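Local coordinates for P450 epoxidase (Sorangium cellulosum, PDB 1Q5D), which belongs to the cytochrome P450 family and holds a haem and the ligand EPB within its largely helical fold, at residues G176-R181 against K196-S201; S82-L87 against L183-V188; I153-I158 against E167-F172; L87-K92 against S240-V245. One frame throughout, in Å; residues are numbered along the deposited sequence.

Contact 1. Residues G176-R181 against K196-S201. With EPB (7,11-dihydroxy-8,8,10,12,16-pentamethyl-3-[1-methyl-2-(2-methyl-thiazol-4-yl)vinyl]-4,17-dioxabicyclo[14.1.0]heptadecane-5,9-dione), chain C.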
# COMPACT_ATOMS: atom_id res chain seq x y z
N GLY A 176 -1.10 -5.79 -11.05
CA GLY A 176 -1.12 -4.89 -9.91
C GLY A 176 0.27 -4.40 -9.56
O GLY A 176 0.49 -3.20 -9.43
N SER A 177 1.21 -5.33 -9.43
CA SER A 177 2.57 -4.99 -9.04
C SER A 177 3.29 -4.16 -10.13
O SER A 177 4.01 -3.19 -9.82
CB SER A 177 3.32 -6.27 -8.67
OG SER A 177 4.66 -5.99 -8.34
N ALA A 178 3.06 -4.52 -11.39
CA ALA A 178 3.62 -3.79 -12.53
C ALA A 178 3.06 -2.38 -12.65
O ALA A 178 3.79 -1.43 -12.91
CB ALA A 178 3.38 -4.55 -13.85
N THR A 179 1.76 -2.26 -12.48
CA THR A 179 1.10 -0.96 -12.54
C THR A 179 1.64 -0.02 -11.46
O THR A 179 1.92 1.14 -11.73
CB THR A 179 -0.41 -1.12 -12.37
OG1 THR A 179 -0.95 -1.70 -13.57
CG2 THR A 179 -1.08 0.22 -12.28
N ALA A 180 1.77 -0.53 -10.25
CA ALA A 180 2.25 0.31 -9.15
C ALA A 180 3.65 0.89 -9.44
O ALA A 180 3.90 2.09 -9.19
CB ALA A 180 2.21 -0.44 -7.83
N ARG A 181 4.54 0.06 -9.98
CA ARG A 181 5.88 0.50 -10.41
C ARG A 181 5.82 1.43 -11.62
O ARG A 181 6.54 2.44 -11.66
CB ARG A 181 6.74 -0.71 -10.81
CG ARG A 181 7.29 -1.52 -9.65
CD ARG A 181 8.05 -2.76 -10.12
NE ARG A 181 9.02 -3.24 -9.15
CZ ARG A 181 8.89 -4.37 -8.47
NH1 ARG A 181 7.80 -5.13 -8.64
NH2 ARG A 181 9.82 -4.73 -7.60
N LYS A 196 9.71 -2.48 -20.90
CA LYS A 196 8.94 -3.39 -21.75
C LYS A 196 8.16 -4.41 -20.94
O LYS A 196 7.01 -4.71 -21.24
CB LYS A 196 9.86 -4.12 -22.74
CG LYS A 196 10.51 -3.22 -23.81
CD LYS A 196 9.72 -3.17 -25.11
CE LYS A 196 10.29 -2.12 -26.05
NZ LYS A 196 10.90 -2.74 -27.27
N THR A 197 8.79 -4.96 -19.91
CA THR A 197 8.16 -5.97 -19.08
C THR A 197 6.98 -5.34 -18.32
O THR A 197 5.90 -5.92 -18.27
CB THR A 197 9.18 -6.54 -18.08
OG1 THR A 197 10.31 -7.05 -18.81
CG2 THR A 197 8.62 -7.78 -17.40
N LEU A 198 7.22 -4.17 -17.75
CA LEU A 198 6.20 -3.41 -17.04
C LEU A 198 5.01 -3.15 -17.94
O LEU A 198 3.86 -3.38 -17.55
CB LEU A 198 6.76 -2.06 -16.57
CG LEU A 198 7.68 -2.01 -15.35
CD1 LEU A 198 7.90 -0.55 -14.98
CD2 LEU A 198 7.07 -2.78 -14.19
N VAL A 199 5.28 -2.66 -19.15
CA VAL A 199 4.21 -2.30 -20.07
C VAL A 199 3.43 -3.54 -20.54
O VAL A 199 2.21 -3.49 -20.73
CB VAL A 199 4.76 -1.47 -21.27
CG1 VAL A 199 3.71 -1.33 -22.37
CG2 VAL A 199 5.22 -0.11 -20.79
N ALA A 200 4.13 -4.67 -20.71
CA ALA A 200 3.46 -5.90 -21.11
C ALA A 200 2.45 -6.32 -20.05
O ALA A 200 1.29 -6.56 -20.36
CB ALA A 200 4.48 -7.01 -21.33
N SER A 201 2.89 -6.42 -18.80
CA SER A 201 2.02 -6.77 -17.67
C SER A 201 0.84 -5.82 -17.52
O SER A 201 -0.28 -6.24 -17.24
CB SER A 201 2.82 -6.80 -16.37
OG SER A 201 3.88 -7.73 -16.44
O16 EPB C . 2.07 1.29 -5.00
C51 EPB C . 1.63 2.95 -0.50
O41 EPB C . -0.98 2.52 -0.99
C5 EPB C . 0.28 3.16 -1.10
C4 EPB C . -0.45 2.38 -2.31
C16 EPB C . 1.98 2.46 -5.14
O1 EPB C . 0.82 3.21 -5.05
C2 EPB C . -0.57 2.57 -4.79
C3 EPB C . -1.08 3.09 -3.39
C20 EPB C . -1.41 3.13 -6.00
C21 EPB C . -0.99 2.48 -7.31
C22 EPB C . -2.40 4.06 -5.86
C23 EPB C . -3.27 4.74 -6.83
N26 EPB C . -2.76 5.04 -8.08
C25 EPB C . -3.69 5.68 -8.84
C27 EPB C . -3.34 6.07 -10.22
C24 EPB C . -4.52 5.17 -6.63
S1 EPB C . -5.13 5.94 -8.03
C15 EPB C . 3.24 3.31 -5.47
C14 EPB C . 3.05 4.42 -6.59
O14 EPB C . 2.51 3.69 -7.68
C13 EPB C . 4.36 5.32 -6.95
C29 EPB C . 5.47 4.37 -7.52
C30 EPB C . 4.02 6.28 -8.09
C12 EPB C . 4.96 6.06 -5.63
O12 EPB C . 6.15 5.83 -5.24
C11 EPB C . 4.18 7.10 -4.74
C28 EPB C . 5.14 8.30 -4.59
C10 EPB C . 3.51 6.32 -3.64
O10 EPB C . 4.50 5.87 -2.67
C9 EPB C . 2.51 7.26 -3.00
C91 EPB C . 1.49 7.62 -3.98
C8 EPB C . 1.67 6.67 -1.93
C7 EPB C . 1.85 5.11 -1.68
C6 EPB C . 0.31 4.64 -1.89
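Ala178 and Ser201 meet through their CB atoms at 3.4 Å, tighter than usual van der Waals contact, where helix 169-182 crosses helix 195-218. By their order and position these match the F and G helices of the cytochrome P450 fold, and the helical segments run at 125° to each other with axes 8.5 Å apart at closest approach. The small side chain of Ala178 is consistent with so close a crossing, in which the CA atoms of Ala178 and Leu198 come within 5.2 Å.

Leu198 packs against helix 169-182 with one branch, CD2. Its CG lies anti to the carbonyl carbon (chi1 -77°), which carries Leu198 CD2 to 4.1 Å from Ala178 CB and 3.8 Å from Ala178 O. Leu198 CD2 also reaches Arg181 CB at 4.0 Å, and the two side chains cross at about a right angle, the leucine lying against the root of the arginine. Beyond that root the Arg181 chain extends away from helix 195-218, and its NE forms a salt bridge with Asp192 in the connecting loop. A further polar tie on helix 169-182 runs from Ser177 OG to Asp257 OD2, on helix 257-272.

Two residues on from Ala178, helix 169-182 lines the ligand pocket. Ala180 CB approaches EPB O16 at 3.3 Å, and EPB O14 donates a 2.6 Å hydrogen bond to the carbonyl oxygen Ala180 O.

Contact 2. Residues S82-L87 against L183-V188. With EPB (7,11-dihydroxy-8,8,10,12,16-pentamethyl-3-[1-methyl-2-(2-methyl-thiazol-4-yl)vinyl]-4,17-dioxabicyclo[14.1.0]heptadecane-5,9-dione), chain C.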
# COMPACT_ATOMS: atom_id res chain seq x y z
N SER A 82 3.06 11.87 -20.41
CA SER A 82 3.55 11.22 -21.62
C SER A 82 4.19 9.86 -21.35
O SER A 82 4.25 9.01 -22.24
CB SER A 82 4.53 12.13 -22.36
OG SER A 82 5.73 12.32 -21.62
N ALA A 83 4.69 9.66 -20.13
CA ALA A 83 5.30 8.39 -19.76
C ALA A 83 4.24 7.30 -19.64
O ALA A 83 3.18 7.53 -19.05
CB ALA A 83 6.06 8.51 -18.44
N ILE A 84 4.54 6.12 -20.16
CA ILE A 84 3.62 4.98 -20.08
C ILE A 84 2.20 5.38 -20.49
O ILE A 84 1.29 5.44 -19.66
CB ILE A 84 3.64 4.32 -18.68
CG1 ILE A 84 5.07 4.30 -18.11
CG2 ILE A 84 3.08 2.91 -18.76
CD1 ILE A 84 5.94 3.16 -18.66
N PRO A 85 2.02 5.64 -21.78
CA PRO A 85 0.74 6.12 -22.32
C PRO A 85 -0.39 5.13 -22.10
O PRO A 85 -1.55 5.53 -22.18
CB PRO A 85 1.02 6.25 -23.82
CG PRO A 85 2.49 6.33 -23.93
CD PRO A 85 3.06 5.51 -22.82
N GLU A 86 -0.05 3.87 -21.85
CA GLU A 86 -1.03 2.82 -21.56
C GLU A 86 -1.75 3.10 -20.24
O GLU A 86 -2.82 2.55 -19.99
CB GLU A 86 -0.34 1.46 -21.47
CG GLU A 86 0.11 0.87 -22.80
CD GLU A 86 1.46 1.41 -23.27
OE1 GLU A 86 2.10 2.18 -22.51
OE2 GLU A 86 1.87 1.05 -24.40
N LEU A 87 -1.15 3.96 -19.41
CA LEU A 87 -1.70 4.30 -18.10
C LEU A 87 -2.26 5.73 -18.05
O LEU A 87 -2.64 6.23 -16.98
CB LEU A 87 -0.63 4.10 -17.01
CG LEU A 87 -0.38 2.62 -16.67
CD1 LEU A 87 0.71 2.42 -15.62
CD2 LEU A 87 -1.68 1.95 -16.22
N LEU A 183 3.52 3.40 -12.61
CA LEU A 183 3.00 4.71 -12.25
C LEU A 183 4.10 5.61 -11.68
O LEU A 183 3.93 6.83 -11.57
CB LEU A 183 1.85 4.58 -11.23
CG LEU A 183 0.50 4.15 -11.83
CD1 LEU A 183 -0.54 3.93 -10.72
CD2 LEU A 183 -0.02 5.11 -12.90
N GLY A 184 5.22 5.01 -11.32
CA GLY A 184 6.34 5.79 -10.81
C GLY A 184 7.30 6.32 -11.87
O GLY A 184 8.16 7.15 -11.56
N VAL A 185 7.17 5.82 -13.10
CA VAL A 185 8.09 6.19 -14.19
C VAL A 185 7.86 7.64 -14.55
O VAL A 185 6.76 8.03 -14.94
CB VAL A 185 7.91 5.30 -15.46
CG1 VAL A 185 8.80 5.82 -16.62
CG2 VAL A 185 8.25 3.85 -15.16
N GLY A 186 8.90 8.44 -14.36
CA GLY A 186 8.80 9.86 -14.65
C GLY A 186 8.34 10.67 -13.45
O GLY A 186 8.29 11.89 -13.52
N LEU A 187 7.98 9.98 -12.36
CA LEU A 187 7.46 10.64 -11.16
C LEU A 187 8.46 10.49 -10.03
O LEU A 187 8.83 11.47 -9.41
CB LEU A 187 6.12 10.03 -10.74
CG LEU A 187 5.34 10.70 -9.59
CD1 LEU A 187 6.09 10.61 -8.29
CD2 LEU A 187 4.99 12.14 -9.89
N VAL A 188 8.87 9.25 -9.76
CA VAL A 188 9.86 8.97 -8.72
C VAL A 188 11.16 8.42 -9.33
O VAL A 188 11.12 7.72 -10.35
CB VAL A 188 9.30 8.01 -7.62
CG1 VAL A 188 8.05 8.59 -7.00
CG2 VAL A 188 9.01 6.64 -8.19
O16 EPB C . 2.07 1.29 -5.00
C51 EPB C . 1.63 2.95 -0.50
O41 EPB C . -0.98 2.52 -0.99
C5 EPB C . 0.28 3.16 -1.10
C4 EPB C . -0.45 2.38 -2.31
C16 EPB C . 1.98 2.46 -5.14
O1 EPB C . 0.82 3.21 -5.05
C2 EPB C . -0.57 2.57 -4.79
C3 EPB C . -1.08 3.09 -3.39
C20 EPB C . -1.41 3.13 -6.00
C21 EPB C . -0.99 2.48 -7.31
C22 EPB C . -2.40 4.06 -5.86
C23 EPB C . -3.27 4.74 -6.83
N26 EPB C . -2.76 5.04 -8.08
C25 EPB C . -3.69 5.68 -8.84
C27 EPB C . -3.34 6.07 -10.22
C24 EPB C . -4.52 5.17 -6.63
S1 EPB C . -5.13 5.94 -8.03
C15 EPB C . 3.24 3.31 -5.47
C14 EPB C . 3.05 4.42 -6.59
O14 EPB C . 2.51 3.69 -7.68
C13 EPB C . 4.36 5.32 -6.95
C29 EPB C . 5.47 4.37 -7.52
C30 EPB C . 4.02 6.28 -8.09
C12 EPB C . 4.96 6.06 -5.63
O12 EPB C . 6.15 5.83 -5.24
C11 EPB C . 4.18 7.10 -4.74
C28 EPB C . 5.14 8.30 -4.59
C10 EPB C . 3.51 6.32 -3.64
O10 EPB C . 4.50 5.87 -2.67
C9 EPB C . 2.51 7.26 -3.00
C91 EPB C . 1.49 7.62 -3.98
C8 EPB C . 1.67 6.67 -1.93
C7 EPB C . 1.85 5.11 -1.68
C6 EPB C . 0.31 4.64 -1.89
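One wall of the EPB pocket is backed by a small apolar patch in which Leu87, Ile84 and Ala83 meet Leu183 and Val185. Leu183 links patch and pocket through its fork: CD2 packs on Leu87 CD1 at 3.9 Å, the two side chains crossing at about a right angle, while CD1 lies 3.6 Å from EPB C27, the methyl carbon on the thiazole. Its CG stands anti to the carbonyl carbon (chi1 -78°), which brings the fork back over to Leu87 although the CB bond itself points away from segment 82-87.

The two loops follow the helices at 77-82 and 169-182, and their places in the chain match the B-C and F-G connections that border the pocket in the cytochrome P450 fold. Next to the Leu87-Leu183 pair, Ile84 CG1 touches Val185 CB at 4.0 Å, again nearly at right angles, and Ala83 CB rests on Val185 O at 3.6 Å. Ile84 has a positive phi of 47°, where the chain turns into the 3-10 segment 85-87; Leu87 N closes that turn on Ile84 O.

In segment 183-188, Gly184 O accepts from both Leu187 N and Val188 N, at 2.9 Å each, folding the backbone back on itself. Gly184 CA comes within 3.6 Å of EPB C30, and Val188 CG1 within 3.8 Å of EPB O12. Tyr80 OH is hydrogen-bonded to Leu183 O.

Contact 3. Residues I153-I158 against E167-F172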
# COMPACT_ATOMS: atom_id res chain seq x y z
N ILE A 153 -1.67 -14.18 -1.14
CA ILE A 153 -2.90 -13.86 -0.41
C ILE A 153 -3.68 -12.65 -0.93
O ILE A 153 -4.87 -12.75 -1.24
CB ILE A 153 -2.63 -13.76 1.12
CG1 ILE A 153 -2.16 -15.11 1.65
CG2 ILE A 153 -3.89 -13.29 1.86
CD1 ILE A 153 -1.64 -15.07 3.07
N PRO A 154 -3.04 -11.49 -1.01
CA PRO A 154 -3.76 -10.26 -1.38
C PRO A 154 -4.53 -10.26 -2.70
O PRO A 154 -5.58 -9.63 -2.74
CB PRO A 154 -2.66 -9.21 -1.42
CG PRO A 154 -1.66 -9.73 -0.42
CD PRO A 154 -1.63 -11.21 -0.68
N MET A 155 -4.06 -10.91 -3.76
CA MET A 155 -4.86 -10.85 -4.98
C MET A 155 -6.06 -11.77 -4.85
O MET A 155 -7.14 -11.48 -5.38
CB MET A 155 -4.06 -11.21 -6.24
CG MET A 155 -4.81 -10.88 -7.53
SD MET A 155 -5.15 -9.12 -7.76
CE MET A 155 -6.81 -9.11 -8.33
N ARG A 156 -5.88 -12.88 -4.16
CA ARG A 156 -7.03 -13.76 -3.95
C ARG A 156 -8.15 -12.97 -3.27
O ARG A 156 -9.31 -13.04 -3.68
CB ARG A 156 -6.66 -15.01 -3.14
CG ARG A 156 -7.88 -15.91 -2.79
CD ARG A 156 -8.21 -16.99 -3.84
NE ARG A 156 -8.44 -16.46 -5.19
CZ ARG A 156 -9.64 -16.17 -5.69
NH1 ARG A 156 -10.74 -16.36 -4.96
NH2 ARG A 156 -9.75 -15.70 -6.93
N ALA A 157 -7.78 -12.17 -2.27
CA ALA A 157 -8.76 -11.35 -1.54
C ALA A 157 -9.49 -10.40 -2.47
O ALA A 157 -10.74 -10.33 -2.48
CB ALA A 157 -8.06 -10.55 -0.43
N ILE A 158 -8.72 -9.63 -3.23
CA ILE A 158 -9.30 -8.68 -4.16
C ILE A 158 -10.15 -9.40 -5.22
O ILE A 158 -11.23 -8.93 -5.56
CB ILE A 158 -8.21 -7.82 -4.83
CG1 ILE A 158 -7.57 -6.90 -3.78
CG2 ILE A 158 -8.79 -7.01 -5.96
CD1 ILE A 158 -6.44 -6.02 -4.33
N GLU A 167 -8.13 -18.66 -11.01
CA GLU A 167 -7.28 -18.91 -12.16
C GLU A 167 -6.57 -17.63 -12.64
O GLU A 167 -5.43 -17.69 -13.12
CB GLU A 167 -8.11 -19.51 -13.30
CG GLU A 167 -7.30 -20.08 -14.45
CD GLU A 167 -8.12 -20.24 -15.72
OE1 GLU A 167 -7.56 -20.72 -16.73
OE2 GLU A 167 -9.33 -19.89 -15.71
N CYS A 168 -7.24 -16.50 -12.50
CA CYS A 168 -6.73 -15.20 -12.98
C CYS A 168 -5.85 -14.47 -11.97
O CYS A 168 -5.35 -13.38 -12.25
CB CYS A 168 -7.90 -14.28 -13.32
SG CYS A 168 -9.06 -14.94 -14.52
N ASP A 169 -5.65 -15.08 -10.81
CA ASP A 169 -4.97 -14.40 -9.72
C ASP A 169 -3.55 -13.97 -10.09
O ASP A 169 -3.18 -12.82 -9.88
CB ASP A 169 -4.95 -15.28 -8.49
CG ASP A 169 -6.24 -15.19 -7.69
OD1 ASP A 169 -6.30 -15.80 -6.61
OD2 ASP A 169 -7.24 -14.55 -8.06
N GLU A 170 -2.77 -14.90 -10.63
CA GLU A 170 -1.37 -14.64 -10.95
C GLU A 170 -1.21 -13.53 -11.96
O GLU A 170 -0.33 -12.69 -11.83
CB GLU A 170 -0.68 -15.92 -11.43
CG GLU A 170 -0.09 -16.75 -10.30
CD GLU A 170 0.87 -15.95 -9.44
OE1 GLU A 170 1.71 -15.21 -10.01
OE2 GLU A 170 0.79 -16.05 -8.19
N LYS A 171 -2.08 -13.51 -12.97
CA LYS A 171 -2.03 -12.47 -13.99
C LYS A 171 -2.42 -11.10 -13.44
O LYS A 171 -1.83 -10.08 -13.79
CB LYS A 171 -2.91 -12.84 -15.18
CG LYS A 171 -2.29 -13.91 -16.07
CD LYS A 171 -2.92 -13.93 -17.46
CE LYS A 171 -4.15 -14.83 -17.50
NZ LYS A 171 -4.48 -15.23 -18.92
N PHE A 172 -3.43 -11.08 -12.56
CA PHE A 172 -3.82 -9.82 -11.95
C PHE A 172 -2.81 -9.29 -10.94
O PHE A 172 -2.63 -8.07 -10.82
CB PHE A 172 -5.22 -9.91 -11.33
CG PHE A 172 -6.32 -9.65 -12.31
CD1 PHE A 172 -7.40 -10.50 -12.40
CD2 PHE A 172 -6.27 -8.54 -13.15
CE1 PHE A 172 -8.41 -10.25 -13.31
CE2 PHE A 172 -7.28 -8.28 -14.05
CZ PHE A 172 -8.35 -9.14 -14.14
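Helix 154-161 and the first turn of helix 169-182 approach most closely at Met155 and Asp169, whose CA atoms are 5.9 Å apart; a 3-10 segment that ends at 167-168 leads into the second helix. In the cytochrome P450 fold they correspond to consecutive helices, probably E and F, joined by a short connection.

Met155 folds over the backbone, its CG 3.5 Å from Asp169 O, and its CE packs 3.5 Å from Phe172 CB, approaching the ring obliquely.

Beside it, a bidentate salt bridge binds the helices. Arg156, its chain bent at chi2 and chi3, curls its guanidinium around to Asp169 and grips it side-on. The arginine has further partners: NH1 forms a salt bridge with Glu125 and NH2 also donates to Val164 O. Ser159 OG, one turn along, is hydrogen-bonded to Asp169 OD2. The planes of guanidinium and carboxylate are only 19° apart. Arg156 NE gives a short, nearly straight bond to Asp169 OD1 (2.7 Å, 170°); OD1 accepts with its syn lone pair and lies in the guanidinium plane. The second arm is looser: Arg156 NH2 reaches Asp169 OD2 at 3.0 Å, from 25° out of the carboxylate plane.

Contact 4. Residues L87-K92 against S240-V245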
# COMPACT_ATOMS: atom_id res chain seq x y z
N LEU A 87 -1.15 3.96 -19.41
CA LEU A 87 -1.70 4.30 -18.10
C LEU A 87 -2.26 5.73 -18.05
O LEU A 87 -2.64 6.23 -16.98
CB LEU A 87 -0.63 4.10 -17.01
CG LEU A 87 -0.38 2.62 -16.67
CD1 LEU A 87 0.71 2.42 -15.62
CD2 LEU A 87 -1.68 1.95 -16.22
N SER A 88 -2.32 6.39 -19.20
CA SER A 88 -2.77 7.78 -19.30
C SER A 88 -4.17 7.97 -18.72
O SER A 88 -4.41 8.90 -17.93
CB SER A 88 -2.76 8.22 -20.76
OG SER A 88 -2.99 9.61 -20.87
N ASP A 89 -5.09 7.10 -19.12
CA ASP A 89 -6.45 7.13 -18.59
C ASP A 89 -6.48 6.95 -17.07
O ASP A 89 -7.19 7.67 -16.37
CB ASP A 89 -7.30 6.04 -19.26
CG ASP A 89 -7.93 6.50 -20.55
OD1 ASP A 89 -8.64 5.70 -21.18
OD2 ASP A 89 -7.77 7.66 -20.99
N MET A 90 -5.72 5.99 -16.57
CA MET A 90 -5.69 5.74 -15.13
C MET A 90 -5.15 6.93 -14.34
O MET A 90 -5.58 7.19 -13.22
CB MET A 90 -4.87 4.50 -14.79
CG MET A 90 -5.05 4.10 -13.34
SD MET A 90 -4.02 2.76 -12.80
CE MET A 90 -4.83 1.39 -13.61
N LYS A 91 -4.20 7.64 -14.94
CA LYS A 91 -3.60 8.79 -14.28
C LYS A 91 -4.59 9.95 -14.22
O LYS A 91 -4.61 10.72 -13.25
CB LYS A 91 -2.34 9.22 -15.03
CG LYS A 91 -1.17 8.24 -14.92
CD LYS A 91 0.04 8.78 -15.69
CE LYS A 91 1.26 7.87 -15.54
NZ LYS A 91 2.37 8.28 -16.48
N LYS A 92 -5.41 10.10 -15.25
CA LYS A 92 -6.26 11.28 -15.29
C LYS A 92 -7.66 11.06 -14.71
O LYS A 92 -8.21 11.94 -14.07
CB LYS A 92 -6.33 11.89 -16.69
CG LYS A 92 -6.78 10.97 -17.77
CD LYS A 92 -6.55 11.64 -19.14
CE LYS A 92 -5.10 12.09 -19.30
NZ LYS A 92 -4.90 12.92 -20.52
N SER A 240 -18.19 7.52 -14.79
CA SER A 240 -17.88 7.31 -16.21
C SER A 240 -17.17 5.98 -16.43
O SER A 240 -16.62 5.38 -15.51
CB SER A 240 -17.00 8.45 -16.74
OG SER A 240 -15.64 8.25 -16.36
N THR A 241 -17.18 5.51 -17.68
CA THR A 241 -16.50 4.27 -18.02
C THR A 241 -15.01 4.34 -17.67
O THR A 241 -14.46 3.40 -17.10
CB THR A 241 -16.72 3.94 -19.53
OG1 THR A 241 -18.11 3.62 -19.74
CG2 THR A 241 -16.01 2.64 -19.93
N LYS A 242 -14.36 5.45 -17.98
CA LYS A 242 -12.92 5.58 -17.72
C LYS A 242 -12.64 5.66 -16.22
O LYS A 242 -11.63 5.14 -15.75
CB LYS A 242 -12.33 6.79 -18.44
CG LYS A 242 -12.13 6.58 -19.94
CD LYS A 242 -11.95 7.93 -20.61
CE LYS A 242 -11.66 7.81 -22.10
NZ LYS A 242 -11.00 9.04 -22.59
N GLU A 243 -13.53 6.31 -15.48
CA GLU A 243 -13.39 6.41 -14.03
C GLU A 243 -13.53 5.00 -13.44
O GLU A 243 -12.79 4.61 -12.54
CB GLU A 243 -14.47 7.33 -13.44
CG GLU A 243 -14.18 8.82 -13.54
CD GLU A 243 -15.41 9.67 -13.23
OE1 GLU A 243 -15.29 10.92 -13.16
OE2 GLU A 243 -16.50 9.10 -13.05
N LEU A 244 -14.50 4.26 -13.96
CA LEU A 244 -14.76 2.91 -13.45
C LEU A 244 -13.56 2.00 -13.70
O LEU A 244 -13.11 1.27 -12.81
CB LEU A 244 -16.03 2.35 -14.09
CG LEU A 244 -16.39 0.94 -13.64
CD1 LEU A 244 -17.88 0.65 -13.80
CD2 LEU A 244 -15.54 -0.07 -14.42
N VAL A 245 -13.02 2.04 -14.91
CA VAL A 245 -11.88 1.19 -15.23
C VAL A 245 -10.67 1.61 -14.40
O VAL A 245 -9.95 0.78 -13.87
CB VAL A 245 -11.54 1.22 -16.74
CG1 VAL A 245 -10.29 0.39 -17.03
CG2 VAL A 245 -12.72 0.67 -17.54
O HOH W 1 -8.62 10.84 -22.08
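A long surface ion pair between Asp89 and Lys242 joins the short helix 88-93, in which Met90, the residue after Asp89, belongs to the EPB pocket, to the start of helix 241-255. From its place in the chain the latter probably begins the long central helix of the cytochrome P450 fold. Lys242 has CG anti to the carbonyl carbon and an extended chain beyond it, which runs its methylene groups past the carboxylate: CG and CE each lie 3.8 Å from Asp89 OD1. The charged end stops short of a direct bond, with Lys242 NZ 3.9 Å from Asp89 OD2. A water spans that gap, accepting from Lys242 NZ at 3.0 Å and donating weakly to Asp89 OD2 at 3.5 Å.

The lysine's helix is fixed at its N terminus by a capping box. Glu243 N donates to Ser240 OG at 3.0 Å, and Ser240 N returns a bond to Glu243 OE2 at 2.9 Å (172°), meeting it from 42° above the carboxylate plane. Glu243 OE1 holds Arg105 of helix 100-110 in a salt bridge.

With long separation, a weak water leg and no direct hydrogen bond, the attraction between Asp89 and Lys242 is probably modest and largely electrostatic.

From the N terminus, segment 82-87 opens contact 2, and 87-92, sharing Leu87 with it, opens contact 4. Contact 3 opens at 153-158 and closes a short loop at 167-172, within both spans, joining helix 154-161 to helix 169-182. Contact 1 opens at 176-181 on the latter helix; contact 2 closes next at 183-188, so the two cross, before contact 1 closes at 196-201. Contact 4 closes last, at 240-245, enclosing contacts 1 and 3 and crossing contact 2. Contacts 1, 2 and 4 touch one another, as at Thr179 CG2 and Met90 SD (3.9 Å), tying helices 88-93, 169-182, 195-218 and 241-255 together; contacts 1 and 2 also touch EPB.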